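Long-range contacts in glycoside hydrolase, GH17 family (Formosa sp. Hel1_33_131, PDB 6FCG), which probably acts as an endo-laminarinase, hydrolysing internal beta-1,3-glucosidic bonds of the algal storage glucan laminarin: residues M75-A80 with G390-L395; G377-V382 with N400-T405; D227-I232 with L295-P300. All blocks are in the same frame, centred on the assembly; numbering follows the deposited sequence.

Contact 1. Residues M75-A80 with G390-L395; sequences MKILHA and GVFEGL
Ile-77, Ala-80 and the aliphatic base of Lys-76 form the helix surface on which Val-391, Phe-392 and Leu-395 settle. Ile-77 divides its branches between Phe-392 and Leu-395. From CB, CG2 runs anti to the backbone N and lies 3.8 Å from CE1 of Phe-392, the two side chains crossing at about a right angle. CG1 takes the other direction, anti to the carbonyl carbon (chi1 -68°), and passes Leu-395, with Ile-77 CG1 4.2 Å from Leu-395 CD1. The tip, CD1, continues beyond this pair to Ile-402, and the side chain also touches Phe-373. Phe-392 brings an edge to the helix: the carbonyl O of Ile-77 lies near the plane of its ring, 3.6 Å from CE1. Over one face of that ring sits CG1 of Val-391, close to the ring centre.

One turn further on, the methyl of Ala-80 touches Val-391 and Leu-395, coming nearest to the carbonyl O of Val-391; its CB is 4.0 Å from Val-391 CG1 and equally 4.0 Å from Leu-395 CD1. Leu-395 forks over the helix: CD1 leans toward the backbone of Ile-77, whereas CD2 packs 3.9 Å from CB of Lys-76, whose amino end leads away from the loop.

Two overlapping beta turns present these side chains. A type I turn runs from Gly-390 to Glu-393 and a type II turn from Phe-392 to Leu-395, with Gly-394 at the position where positive phi (86°) favours glycine. Gly-390 itself closes the preceding helix in a Schellman motif. Helix 68-80 connects the parallel strands 50-53 and 83-87, so the contact lays a C-terminal loop against an outer helix of the TIM barrel characteristic of family 17 glycoside hydrolases.

Contact 2. Residues G377-V382 with N400-T405; sequences GKAKYV and NPITKT
Ala-379 pairs with both neighbours of Lys-404 through its backbone, the pattern of a single parallel beta bridge. Its N donates to Thr-403 O at 2.7 Å, approaching almost straight along the C=O axis (168°). Its O accepts from Thr-405 N at 2.9 Å, and here the donor is tilted 34° from the carbonyl plane. These two bonds fix the register where the chains run closest, and Gly-377, Ala-379, Ile-402 and Thr-405 are all buried around them.

On the side of Ala-379 CB, Ile-402 makes an ordinary apolar contact, its CG2 4.2 Å from Ala-379 CB. A side chain on Gly-377 would point at CD1 of Ile-402, and the backbone of that glycine also suits no larger residue. Lys-404 lies on this side too, its NZ reaching Asp-388 of helix 384-388 in a salt bridge.

Thr-405 leaves on the opposite face from Ala-379 CB. With chi1 at 53°, its OG1 is placed between the backbone N and the carbonyl carbon and bonds to Glu-326 and Trp-384, while Thr-405 CG2 packs 3.9 Å from Lys-378 CB and 4.1 Å from Lys-380 CG.

Toward the more open side the contact thins to aliphatic touches. Lys-378 and Thr-403 lie side by side, pointing the same way, with CE of the lysine 3.7 Å from CG2 of the threonine before the ammonium end leads away.

Lys-380, buried, extends to Asp-354, Ser-310 and the carbonyl of Gly-371. The paired segments thus lie between helix 326-342, touched by Lys-380 and Tyr-381, and helix 384-388, whose Val-387 meets Ala-379 and Lys-404; the short, weakly bonded strand 400-401 leads into the bridge.

Contact 3. Residues D227-I232 with L295-P300; sequences DLTKLI and LGINKP
Ile-232 receives two hydrophobic partners and one polar one from the loop. Its CD1 lies 4.0 Å from Leu-295 CD1, the side chains crossing at about a right angle, and its CG2 lies 4.0 Å from Ile-297 CG2. Leu-295 also straddles Thr-229, both of its methyls approaching the hydroxyl, with CD2 3.6 Å from OG1. The polar link comes from Lys-299, whose NZ donates to Ile-232 O at 3.0 Å, in the carbonyl plane and on a lone pair. Bends at chi2 (-98°) and chi4 (103°) fold the lysine chain over that oxygen.

The setting is the beta/alpha barrel: helix 226-234 leads into strand 238-241, and the loop 295-300 joins helix 266-294 to the adjacent parallel strand 301-305. NZ of Lys-299 bonds the carbonyl of Val-235 as well, so its charge sits at the C-terminal end of helix 226-234, where it is likely to be favourable. Cutting Lys-299 back to an alanine would remove the amine, and the carbonyls of Ile-232 and Val-235 would probably lose their common donor. Behind the first shell, Gly-296 ends helix 266-294 in a Schellman motif, after which Ile-297 points toward helix 226-234, Pro-300 is backbone-bonded to Leu-238, and Trp-216 of helix 214-218 backs Ile-232.

In the fold
Contacts 1 and 2 are neighbours, their centres 11 Å apart, and they merge into one apolar cluster in which Phe-392 CB lies 3.7 Å from Ile-402 CB. Contact 3 sits across the chain's centre, its centre about 40 Å from that of contact 1 and 42 Å from that of contact 2. Along the sequence, contact 3 falls wholly between the two halves of contact 1 and comes entirely before contact 2, whereas the segments of contacts 1 and 2 alternate. Contact 3 packs helix 226-234 against the loop between helix 266-294 and strand 301-305, while the other pair folds the C-terminal region back onto helix 68-80, near the barrel's beginning.

Contact 1. Residues M75-A80 with G390-L395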
loop_
_atom_site.group_PDB
_atom_site.type_symbol
_atom_site.label_atom_id
_atom_site.label_comp_id
_atom_site.label_asym_id
_atom_site.label_seq_id
_atom_site.Cartn_x
_atom_site.Cartn_y
_atom_site.Cartn_z
ATOM N N MET A 75 -10.169 -21.521 -40.971
ATOM C CA MET A 75 -11.386 -22.250 -41.249
ATOM C C MET A 75 -11.138 -23.746 -41.227
ATOM O O MET A 75 -11.963 -24.488 -40.681
ATOM C CB MET A 75 -11.981 -21.843 -42.598
ATOM C CG MET A 75 -12.500 -20.419 -42.729
ATOM S SD MET A 75 -13.683 -19.864 -41.504
ATOM C CE MET A 75 -12.590 -19.047 -40.311
ATOM N N LYS A 76 -10.023 -24.191 -41.814
ATOM C CA LYS A 76 -9.713 -25.619 -41.835
ATOM C C LYS A 76 -9.524 -26.144 -40.413
ATOM O O LYS A 76 -10.086 -27.190 -40.073
ATOM C CB LYS A 76 -8.497 -25.948 -42.701
ATOM C CG LYS A 76 -8.674 -25.674 -44.196
ATOM C CD LYS A 76 -7.710 -26.473 -45.073
ATOM C CE LYS A 76 -7.416 -25.825 -46.421
ATOM N NZ LYS A 76 -6.006 -25.426 -46.627
ATOM N N ILE A 77 -8.777 -25.397 -39.590
ATOM C CA ILE A 77 -8.576 -25.719 -38.178
ATOM C C ILE A 77 -9.897 -25.813 -37.395
ATOM O O ILE A 77 -10.117 -26.766 -36.618
ATOM C CB ILE A 77 -7.643 -24.693 -37.498
ATOM C CG1 ILE A 77 -6.232 -24.819 -38.029
ATOM C CG2 ILE A 77 -7.627 -24.867 -35.971
ATOM C CD1 ILE A 77 -5.405 -23.574 -37.864
ATOM N N LEU A 78 -10.765 -24.830 -37.562
ATOM C CA LEU A 78 -12.020 -24.833 -36.830
ATOM C C LEU A 78 -12.898 -25.967 -37.277
ATOM O O LEU A 78 -13.605 -26.579 -36.464
ATOM C CB LEU A 78 -12.752 -23.491 -37.001
ATOM C CG LEU A 78 -12.055 -22.260 -36.422
ATOM C CD1 LEU A 78 -12.937 -21.043 -36.616
ATOM C CD2 LEU A 78 -11.727 -22.447 -34.953
ATOM N N HIS A 79 -12.932 -26.197 -38.584
ATOM C CA HIS A 79 -13.771 -27.248 -39.154
ATOM C C HIS A 79 -13.341 -28.623 -38.661
ATOM O O HIS A 79 -14.191 -29.467 -38.346
ATOM C CB HIS A 79 -13.729 -27.197 -40.684
ATOM C CG HIS A 79 -14.576 -28.234 -41.333
ATOM N ND1 HIS A 79 -15.907 -28.022 -41.629
ATOM C CD2 HIS A 79 -14.307 -29.516 -41.672
ATOM C CE1 HIS A 79 -16.414 -29.123 -42.154
ATOM N NE2 HIS A 79 -15.465 -30.043 -42.178
ATOM N N ALA A 80 -12.035 -28.828 -38.553
ATOM C CA ALA A 80 -11.471 -30.068 -38.019
ATOM C C ALA A 80 -11.933 -30.353 -36.595
ATOM O O ALA A 80 -12.130 -31.501 -36.234
ATOM C CB ALA A 80 -9.951 -30.018 -38.079
ATOM N N GLY A 390 -4.851 -36.482 -33.221
ATOM C CA GLY A 390 -4.476 -36.220 -34.604
ATOM C C GLY A 390 -5.439 -35.349 -35.407
ATOM O O GLY A 390 -5.265 -35.189 -36.614
ATOM N N VAL A 391 -6.409 -34.732 -34.737
ATOM C CA VAL A 391 -7.435 -33.914 -35.383
ATOM C C VAL A 391 -6.862 -32.788 -36.266
ATOM O O VAL A 391 -7.452 -32.467 -37.295
ATOM C CB VAL A 391 -8.424 -33.344 -34.318
ATOM C CG1 VAL A 391 -9.393 -32.306 -34.892
ATOM C CG2 VAL A 391 -9.235 -34.482 -33.707
ATOM N N PHE A 392 -5.719 -32.208 -35.880
ATOM C CA PHE A 392 -5.122 -31.100 -36.632
ATOM C C PHE A 392 -3.940 -31.518 -37.470
ATOM O O PHE A 392 -3.197 -30.691 -37.958
ATOM C CB PHE A 392 -4.675 -29.975 -35.701
ATOM C CG PHE A 392 -5.743 -29.499 -34.781
ATOM C CD1 PHE A 392 -6.821 -28.775 -35.262
ATOM C CD2 PHE A 392 -5.703 -29.799 -33.435
ATOM C CE1 PHE A 392 -7.835 -28.359 -34.405
ATOM C CE2 PHE A 392 -6.717 -29.385 -32.576
ATOM C CZ PHE A 392 -7.780 -28.672 -33.061
ATOM N N GLU A 393 -3.754 -32.803 -37.667
ATOM C CA GLU A 393 -2.589 -33.267 -38.408
ATOM C C GLU A 393 -2.605 -32.812 -39.903
ATOM O O GLU A 393 -3.639 -32.849 -40.586
ATOM C CB GLU A 393 -2.472 -34.750 -38.139
ATOM C CG GLU A 393 -1.262 -35.397 -38.786
ATOM C CD GLU A 393 -0.318 -36.047 -37.813
ATOM O OE1 GLU A 393 -0.754 -36.830 -36.948
ATOM O OE2 GLU A 393 0.885 -35.789 -37.959
ATOM N N GLY A 394 -1.474 -32.278 -40.363
ATOM C CA GLY A 394 -1.358 -31.724 -41.712
ATOM C C GLY A 394 -1.780 -30.265 -41.840
ATOM O O GLY A 394 -1.587 -29.663 -42.911
ATOM N N LEU A 395 -2.363 -29.701 -40.776
ATOM C CA LEU A 395 -2.847 -28.325 -40.776
ATOM C C LEU A 395 -1.814 -27.418 -40.193
ATOM O O LEU A 395 -1.017 -27.806 -39.346
ATOM C CB LEU A 395 -4.150 -28.232 -39.986
ATOM C CG LEU A 395 -5.386 -28.908 -40.644
ATOM C CD1 LEU A 395 -6.571 -28.629 -39.721
ATOM C CD2 LEU A 395 -5.702 -28.547 -42.094
#

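Contact 2. Residues G377-V382 with N400-T405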
loop_
_atom_site.group_PDB
_atom_site.type_symbol
_atom_site.label_atom_id
_atom_site.label_comp_id
_atom_site.label_asym_id
_atom_site.label_seq_id
_atom_site.Cartn_x
_atom_site.Cartn_y
_atom_site.Cartn_z
ATOM N N GLY A 377 -0.686 -20.497 -33.262
ATOM C CA GLY A 377 -1.364 -21.729 -33.601
ATOM C C GLY A 377 -1.088 -22.859 -32.641
ATOM O O GLY A 377 -1.411 -23.996 -32.953
ATOM N N LYS A 378 -0.513 -22.570 -31.477
ATOM C CA LYS A 378 -0.399 -23.570 -30.434
ATOM C C LYS A 378 -1.742 -23.814 -29.740
ATOM O O LYS A 378 -2.495 -22.885 -29.465
ATOM C CB LYS A 378 0.627 -23.167 -29.399
ATOM C CG LYS A 378 2.045 -23.129 -29.933
ATOM C CD LYS A 378 3.021 -23.549 -28.838
ATOM C CE LYS A 378 4.438 -23.736 -29.358
ATOM N NZ LYS A 378 4.985 -22.414 -29.763
ATOM N N ALA A 379 -2.061 -25.077 -29.493
ATOM C CA ALA A 379 -3.290 -25.444 -28.812
ATOM C C ALA A 379 -3.068 -25.352 -27.311
ATOM O O ALA A 379 -2.202 -26.021 -26.769
ATOM C CB ALA A 379 -3.711 -26.860 -29.203
ATOM N N LYS A 380 -3.893 -24.546 -26.650
ATOM C CA LYS A 380 -3.873 -24.430 -25.196
ATOM C C LYS A 380 -4.458 -25.679 -24.559
ATOM O O LYS A 380 -5.135 -26.472 -25.229
ATOM C CB LYS A 380 -4.677 -23.216 -24.738
ATOM C CG LYS A 380 -4.085 -21.881 -25.162
ATOM C CD LYS A 380 -5.067 -20.757 -24.916
ATOM C CE LYS A 380 -4.510 -19.410 -25.365
ATOM N NZ LYS A 380 -5.443 -18.273 -25.073
ATOM N N TYR A 381 -4.220 -25.829 -23.266
ATOM C CA TYR A 381 -4.617 -27.011 -22.506
ATOM C C TYR A 381 -5.969 -27.599 -22.886
ATOM O O TYR A 381 -6.105 -28.822 -23.062
ATOM C CB TYR A 381 -4.592 -26.735 -20.996
ATOM C CG TYR A 381 -4.975 -27.960 -20.195
ATOM C CD1 TYR A 381 -4.113 -29.058 -20.113
ATOM C CD2 TYR A 381 -6.223 -28.050 -19.568
ATOM C CE1 TYR A 381 -4.471 -30.196 -19.407
ATOM C CE2 TYR A 381 -6.597 -29.178 -18.862
ATOM C CZ TYR A 381 -5.717 -30.249 -18.781
ATOM O OH TYR A 381 -6.070 -31.360 -18.050
ATOM N N VAL A 382 -6.961 -26.720 -23.007
ATOM C CA VAL A 382 -8.317 -27.105 -23.409
ATOM C C VAL A 382 -8.396 -28.053 -24.616
ATOM O O VAL A 382 -9.282 -28.910 -24.639
ATOM C CB VAL A 382 -9.201 -25.848 -23.623
ATOM C CG1 VAL A 382 -8.706 -24.977 -24.768
ATOM C CG2 VAL A 382 -10.666 -26.207 -23.808
ATOM N N ASN A 400 3.275 -22.717 -39.051
ATOM C CA ASN A 400 3.464 -23.590 -37.872
ATOM C C ASN A 400 2.477 -24.746 -37.783
ATOM O O ASN A 400 1.282 -24.548 -38.021
ATOM C CB ASN A 400 3.359 -22.774 -36.594
ATOM C CG ASN A 400 4.262 -21.570 -36.627
ATOM O OD1 ASN A 400 5.371 -21.641 -37.122
ATOM N ND2 ASN A 400 3.790 -20.457 -36.111
ATOM N N PRO A 401 2.958 -25.952 -37.404
ATOM C CA PRO A 401 1.986 -27.017 -37.111
ATOM C C PRO A 401 1.279 -26.762 -35.782
ATOM O O PRO A 401 1.769 -25.984 -34.957
ATOM C CB PRO A 401 2.834 -28.291 -37.046
ATOM C CG PRO A 401 4.246 -27.860 -37.267
ATOM C CD PRO A 401 4.338 -26.385 -37.158
ATOM N N ILE A 402 0.137 -27.420 -35.588
ATOM C CA ILE A 402 -0.635 -27.241 -34.381
ATOM C C ILE A 402 -0.035 -28.091 -33.272
ATOM O O ILE A 402 -0.278 -29.286 -33.164
ATOM C CB ILE A 402 -2.127 -27.534 -34.580
ATOM C CG1 ILE A 402 -2.680 -26.762 -35.782
ATOM C CG2 ILE A 402 -2.913 -27.163 -33.336
ATOM C CD1 ILE A 402 -2.365 -25.281 -35.819
ATOM N N THR A 403 0.705 -27.402 -32.416
ATOM C CA THR A 403 1.475 -27.962 -31.315
ATOM C C THR A 403 0.765 -27.679 -29.995
ATOM O O THR A 403 -0.018 -26.738 -29.891
ATOM C CB THR A 403 2.866 -27.327 -31.385
ATOM O OG1 THR A 403 3.612 -28.125 -32.275
ATOM C CG2 THR A 403 3.609 -27.256 -30.071
ATOM N N LYS A 404 1.004 -28.520 -28.999
ATOM C CA LYS A 404 0.530 -28.267 -27.640
ATOM C C LYS A 404 1.344 -27.180 -26.953
ATOM O O LYS A 404 2.560 -27.142 -27.087
ATOM C CB LYS A 404 0.585 -29.553 -26.838
ATOM C CG LYS A 404 -0.602 -30.480 -27.087
ATOM C CD LYS A 404 -0.248 -31.949 -27.293
ATOM C CE LYS A 404 0.631 -32.525 -26.201
ATOM N NZ LYS A 404 0.681 -34.010 -26.221
ATOM N N THR A 405 0.667 -26.281 -26.224
ATOM C CA THR A 405 1.342 -25.319 -25.308
ATOM C C THR A 405 2.014 -26.110 -24.207
ATOM O O THR A 405 1.602 -27.242 -23.958
ATOM C CB THR A 405 0.363 -24.312 -24.626
ATOM O OG1 THR A 405 -0.693 -25.023 -23.980
ATOM C CG2 THR A 405 -0.237 -23.316 -25.643
#

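Contact 3. Residues D227-I232 with L295-P300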
loop_
_atom_site.group_PDB
_atom_site.type_symbol
_atom_site.label_atom_id
_atom_site.label_comp_id
_atom_site.label_asym_id
_atom_site.label_seq_id
_atom_site.Cartn_x
_atom_site.Cartn_y
_atom_site.Cartn_z
ATOM N N ASP A 227 -39.355 0.358 -25.347
ATOM C CA ASP A 227 -38.576 0.032 -26.557
ATOM C C ASP A 227 -37.882 -1.333 -26.506
ATOM O O ASP A 227 -37.803 -2.010 -27.521
ATOM C CB ASP A 227 -37.590 1.139 -26.914
ATOM C CG ASP A 227 -38.279 2.384 -27.477
ATOM O OD1 ASP A 227 -39.328 2.257 -28.141
ATOM O OD2 ASP A 227 -37.777 3.503 -27.261
ATOM N N LEU A 228 -37.434 -1.755 -25.328
ATOM C CA LEU A 228 -36.855 -3.094 -25.150
ATOM C C LEU A 228 -37.876 -4.187 -25.334
ATOM O O LEU A 228 -37.580 -5.200 -25.931
ATOM C CB LEU A 228 -36.209 -3.263 -23.770
ATOM C CG LEU A 228 -35.704 -4.668 -23.443
ATOM C CD1 LEU A 228 -34.604 -5.105 -24.396
ATOM C CD2 LEU A 228 -35.168 -4.731 -22.025
ATOM N N THR A 229 -39.072 -3.999 -24.791
ATOM C CA THR A 229 -40.162 -4.975 -24.995
ATOM C C THR A 229 -40.425 -5.166 -26.505
ATOM O O THR A 229 -40.538 -6.300 -26.957
ATOM C CB THR A 229 -41.449 -4.601 -24.202
ATOM O OG1 THR A 229 -41.180 -4.703 -22.793
ATOM C CG2 THR A 229 -42.601 -5.517 -24.538
ATOM N N LYS A 230 -40.490 -4.076 -27.259
ATOM C CA LYS A 230 -40.730 -4.137 -28.697
ATOM C C LYS A 230 -39.582 -4.819 -29.432
ATOM O O LYS A 230 -39.825 -5.547 -30.408
ATOM C CB LYS A 230 -40.947 -2.739 -29.310
ATOM C CG LYS A 230 -42.150 -2.000 -28.754
ATOM C CD LYS A 230 -42.657 -0.916 -29.680
ATOM C CE LYS A 230 -43.607 -0.028 -28.903
ATOM N NZ LYS A 230 -43.007 1.281 -28.723
ATOM N N LEU A 231 -38.348 -4.573 -28.979
ATOM C CA LEU A 231 -37.188 -5.232 -29.548
ATOM C C LEU A 231 -37.217 -6.733 -29.324
ATOM O O LEU A 231 -36.924 -7.506 -30.229
ATOM C CB LEU A 231 -35.898 -4.664 -28.951
ATOM C CG LEU A 231 -34.599 -5.314 -29.442
ATOM C CD1 LEU A 231 -34.400 -5.090 -30.931
ATOM C CD2 LEU A 231 -33.429 -4.749 -28.677
ATOM N N ILE A 232 -37.573 -7.141 -28.112
ATOM C CA ILE A 232 -37.735 -8.557 -27.796
ATOM C C ILE A 232 -38.804 -9.212 -28.682
ATOM O O ILE A 232 -38.623 -10.361 -29.065
ATOM C CB ILE A 232 -38.037 -8.780 -26.307
ATOM C CG1 ILE A 232 -36.799 -8.446 -25.476
ATOM C CG2 ILE A 232 -38.448 -10.216 -26.030
ATOM C CD1 ILE A 232 -37.092 -8.116 -24.034
ATOM N N LEU A 295 -43.052 -10.826 -19.609
ATOM C CA LEU A 295 -43.715 -10.052 -20.664
ATOM C C LEU A 295 -44.701 -10.869 -21.500
ATOM O O LEU A 295 -45.266 -10.335 -22.443
ATOM C CB LEU A 295 -42.666 -9.460 -21.608
ATOM C CG LEU A 295 -41.627 -8.495 -21.012
ATOM C CD1 LEU A 295 -40.549 -8.160 -22.035
ATOM C CD2 LEU A 295 -42.311 -7.220 -20.537
ATOM N N GLY A 296 -44.880 -12.153 -21.200
ATOM C CA GLY A 296 -45.674 -13.047 -22.035
ATOM C C GLY A 296 -45.121 -13.267 -23.444
ATOM O O GLY A 296 -45.882 -13.351 -24.393
ATOM N N ILE A 297 -43.799 -13.356 -23.580
ATOM C CA ILE A 297 -43.147 -13.547 -24.873
ATOM C C ILE A 297 -42.314 -14.822 -24.812
ATOM O O ILE A 297 -41.580 -15.065 -23.848
ATOM C CB ILE A 297 -42.271 -12.344 -25.256
ATOM C CG1 ILE A 297 -43.147 -11.093 -25.344
ATOM C CG2 ILE A 297 -41.568 -12.590 -26.598
ATOM C CD1 ILE A 297 -42.413 -9.790 -25.565
ATOM N N ASN A 298 -42.450 -15.649 -25.842
ATOM C CA ASN A 298 -41.661 -16.874 -25.954
ATOM C C ASN A 298 -40.691 -16.763 -27.114
ATOM O O ASN A 298 -41.108 -16.654 -28.254
ATOM C CB ASN A 298 -42.574 -18.068 -26.157
ATOM C CG ASN A 298 -41.824 -19.378 -26.047
ATOM O OD1 ASN A 298 -41.002 -19.569 -25.141
ATOM N ND2 ASN A 298 -42.107 -20.298 -26.959
ATOM N N LYS A 299 -39.409 -16.660 -26.810
ATOM C CA LYS A 299 -38.364 -16.587 -27.836
ATOM C C LYS A 299 -37.230 -17.476 -27.403
ATOM O O LYS A 299 -36.961 -17.585 -26.215
ATOM C CB LYS A 299 -37.816 -15.170 -27.983
ATOM C CG LYS A 299 -38.785 -14.218 -28.606
ATOM C CD LYS A 299 -38.519 -14.035 -30.075
ATOM C CE LYS A 299 -39.789 -13.584 -30.778
ATOM N NZ LYS A 299 -39.891 -12.168 -31.144
ATOM N N PRO A 300 -36.530 -18.081 -28.365
ATOM C CA PRO A 300 -35.302 -18.758 -27.984
ATOM C C PRO A 300 -34.225 -17.777 -27.461
ATOM O O PRO A 300 -34.159 -16.615 -27.874
ATOM C CB PRO A 300 -34.841 -19.433 -29.283
ATOM C CG PRO A 300 -35.929 -19.198 -30.279
ATOM C CD PRO A 300 -36.681 -18.001 -29.823
#